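PDB 6LIR: TCR beta chain from Gallus gallus, which pairs with the TCR alpha chain to form the alpha-beta T-cell receptor of chickens, which probably recognises antigen presented by MHC molecules. Local coordinates for residues L139-S144 against F199-N204. Sequence-based numbering, arbitrary orientation.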
ATOM      1  N   LEU B 139       2.722  -7.631 -18.083  1.00 38.12           N
ATOM      2  CA  LEU B 139       2.297  -6.351 -18.626  1.00 36.99           C
ATOM      3  C   LEU B 139       2.731  -5.272 -17.649  1.00 37.66           C
ATOM      4  O   LEU B 139       2.321  -5.285 -16.482  1.00 44.20           O
ATOM      5  CB  LEU B 139       0.783  -6.308 -18.830  1.00 39.77           C
ATOM      6  CG  LEU B 139       0.128  -7.465 -19.582  1.00 42.39           C
ATOM      7  CD1 LEU B 139      -1.381  -7.260 -19.641  1.00 44.17           C
ATOM      8  CD2 LEU B 139       0.707  -7.583 -20.974  1.00 44.15           C
ATOM      9  N   VAL B 140       3.575  -4.358 -18.110  1.00 30.18           N
ATOM     10  CA  VAL B 140       4.082  -3.291 -17.264  1.00 31.68           C
ATOM     11  C   VAL B 140       3.371  -2.004 -17.646  1.00 37.04           C
ATOM     12  O   VAL B 140       3.478  -1.530 -18.784  1.00 37.35           O
ATOM     13  CB  VAL B 140       5.603  -3.151 -17.394  1.00 34.83           C
ATOM     14  CG1 VAL B 140       6.124  -2.148 -16.384  1.00 34.56           C
ATOM     15  CG2 VAL B 140       6.266  -4.509 -17.199  1.00 34.06           C
ATOM     16  N   CYS B 141       2.647  -1.439 -16.690  1.00 35.45           N
ATOM     17  CA  CYS B 141       2.056  -0.122 -16.829  1.00 34.40           C
ATOM     18  C   CYS B 141       2.945   0.881 -16.117  1.00 36.17           C
ATOM     19  O   CYS B 141       3.282   0.688 -14.946  1.00 39.85           O
ATOM     20  CB  CYS B 141       0.646  -0.106 -16.242  1.00 37.44           C
ATOM     21  SG  CYS B 141      -0.173   1.484 -16.324  1.00 44.43           S
ATOM     22  N   LEU B 142       3.309   1.954 -16.810  1.00 34.84           N
ATOM     23  CA  LEU B 142       4.161   2.984 -16.235  1.00 41.93           C
ATOM     24  C   LEU B 142       3.414   4.309 -16.221  1.00 43.63           C
ATOM     25  O   LEU B 142       2.958   4.783 -17.267  1.00 45.62           O
ATOM     26  CB  LEU B 142       5.468   3.118 -17.020  1.00 43.44           C
ATOM     27  CG  LEU B 142       6.352   4.319 -16.666  1.00 44.62           C
ATOM     28  CD1 LEU B 142       6.958   4.172 -15.276  1.00 47.29           C
ATOM     29  CD2 LEU B 142       7.450   4.521 -17.705  1.00 51.50           C
ATOM     30  N   ALA B 143       3.314   4.915 -15.046  1.00 39.48           N
ATOM     31  CA  ALA B 143       2.849   6.286 -14.921  1.00 44.47           C
ATOM     32  C   ALA B 143       4.059   7.142 -14.589  1.00 45.44           C
ATOM     33  O   ALA B 143       4.744   6.892 -13.594  1.00 46.69           O
ATOM     34  CB  ALA B 143       1.772   6.413 -13.844  1.00 40.10           C
ATOM     35  N   SER B 144       4.325   8.145 -15.423  1.00 43.97           N
ATOM     36  CA  SER B 144       5.475   9.009 -15.216  1.00 47.58           C
ATOM     37  C   SER B 144       5.098  10.442 -15.555  1.00 49.75           C
ATOM     38  O   SER B 144       4.087  10.705 -16.212  1.00 48.70           O
ATOM     39  CB  SER B 144       6.670   8.565 -16.069  1.00 43.93           C
ATOM     40  OG  SER B 144       6.281   8.377 -17.420  1.00 48.06           O
ATOM     41  N   PHE B 199      -7.063  -5.535 -21.241  1.00 45.01           N
ATOM     42  CA  PHE B 199      -6.211  -5.327 -20.076  1.00 46.08           C
ATOM     43  C   PHE B 199      -6.049  -3.826 -19.883  1.00 47.77           C
ATOM     44  O   PHE B 199      -5.448  -3.141 -20.716  1.00 49.31           O
ATOM     45  CB  PHE B 199      -4.857  -6.012 -20.251  1.00 43.15           C
ATOM     46  CG  PHE B 199      -4.952  -7.493 -20.457  1.00 43.99           C
ATOM     47  CD1 PHE B 199      -5.139  -8.351 -19.381  1.00 41.95           C
ATOM     48  CD2 PHE B 199      -4.865  -8.028 -21.729  1.00 44.38           C
ATOM     49  CE1 PHE B 199      -5.232  -9.720 -19.581  1.00 40.99           C
ATOM     50  CE2 PHE B 199      -4.957  -9.387 -21.934  1.00 43.96           C
ATOM     51  CZ  PHE B 199      -5.141 -10.236 -20.862  1.00 43.35           C
ATOM     52  N   GLU B 200      -6.608  -3.321 -18.786  1.00 45.16           N
ATOM     53  CA  GLU B 200      -6.784  -1.893 -18.570  1.00 47.19           C
ATOM     54  C   GLU B 200      -6.011  -1.471 -17.332  1.00 44.24           C
ATOM     55  O   GLU B 200      -6.236  -1.999 -16.237  1.00 40.76           O
ATOM     56  CB  GLU B 200      -8.269  -1.562 -18.430  1.00 44.83           C
ATOM     57  CG  GLU B 200      -8.587  -0.148 -18.002  1.00 49.33           C
ATOM     58  CD  GLU B 200     -10.061   0.171 -18.185  1.00 52.26           C
ATOM     59  OE1 GLU B 200     -10.437   1.358 -18.078  1.00 54.65           O
ATOM     60  OE2 GLU B 200     -10.842  -0.774 -18.434  1.00 51.30           O
ATOM     61  N   CYS B 201      -5.108  -0.518 -17.510  1.00 39.09           N
ATOM     62  CA  CYS B 201      -4.390   0.110 -16.416  1.00 42.37           C
ATOM     63  C   CYS B 201      -4.940   1.513 -16.239  1.00 44.19           C
ATOM     64  O   CYS B 201      -4.995   2.282 -17.203  1.00 43.12           O
ATOM     65  CB  CYS B 201      -2.887   0.164 -16.698  1.00 42.15           C
ATOM     66  SG  CYS B 201      -1.965   1.108 -15.458  1.00 54.54           S
ATOM     67  N   ILE B 202      -5.308   1.860 -15.008  1.00 44.59           N
ATOM     68  CA  ILE B 202      -5.947   3.137 -14.712  1.00 41.04           C
ATOM     69  C   ILE B 202      -5.087   3.897 -13.712  1.00 44.46           C
ATOM     70  O   ILE B 202      -4.690   3.349 -12.679  1.00 43.89           O
ATOM     71  CB  ILE B 202      -7.370   2.940 -14.156  1.00 43.61           C
ATOM     72  CG1 ILE B 202      -8.244   2.189 -15.159  1.00 49.55           C
ATOM     73  CG2 ILE B 202      -8.000   4.278 -13.769  1.00 47.82           C
ATOM     74  CD1 ILE B 202      -9.226   1.241 -14.501  1.00 52.00           C
ATOM     75  N   ALA B 203      -4.846   5.172 -13.991  1.00 34.10           N
ATOM     76  CA  ALA B 203      -4.137   6.036 -13.063  1.00 38.28           C
ATOM     77  C   ALA B 203      -5.132   7.050 -12.519  1.00 41.18           C
ATOM     78  O   ALA B 203      -5.699   7.840 -13.279  1.00 38.80           O
ATOM     79  CB  ALA B 203      -2.963   6.735 -13.749  1.00 30.02           C
ATOM     80  N   ASN B 204      -5.340   7.023 -11.208  1.00 38.00           N
ATOM     81  CA  ASN B 204      -6.238   7.952 -10.540  1.00 42.59           C
ATOM     82  C   ASN B 204      -5.402   8.984  -9.800  1.00 44.35           C
ATOM     83  O   ASN B 204      -4.457   8.627  -9.090  1.00 42.95           O
ATOM     84  CB  ASN B 204      -7.178   7.214  -9.583  1.00 40.60           C
ATOM     85  CG  ASN B 204      -8.011   6.157 -10.287  1.00 39.15           C
ATOM     86  OD1 ASN B 204      -8.802   6.467 -11.178  1.00 40.38           O
ATOM     87  ND2 ASN B 204      -7.827   4.900  -9.902  1.00 44.23           N
TER
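C141 and C201 are joined by the intersheet disulfide of an immunoglobulin constant (C1-set) domain, the covalent link between strands B and F of the beta sandwich. No backbone hydrogen bond links 139-144 to 199-204, because they belong to different sheets: 136-146 pairs with 120-124 and 178-188, while 198-207 lies between 152-157 and 210-219. At the disulfide the CA atoms of C141 and C201 come within 6.5 Å, against 8.7 Å between the CA atoms of L139 and F199. Both sulfurs stand anti to their own backbone N (chi1 179° in C141), which sends each SG across the gap to its partner. The S–S bond measures 2.0 Å from SG of C141 to SG of C201. The dihedral about it is -74°. W155 of strand 152-157 packs against C141, and I123 and L153 lie against C201, so the bridge is buried among apolar side chains. The second meeting point is L139 with F199, whose side chains cross at about a right angle. A single methyl, CD1 of L139, approaches the CG end of the F199 ring obliquely in an off-centre CH-pi contact, 4.1 Å from the ring centroid and 29° off its normal. I187 and I218 also pack on F199. The same methyl comes equally near two atoms of the phenylalanine: L139 CD1 lies 3.7 Å from both CB and CG of F199.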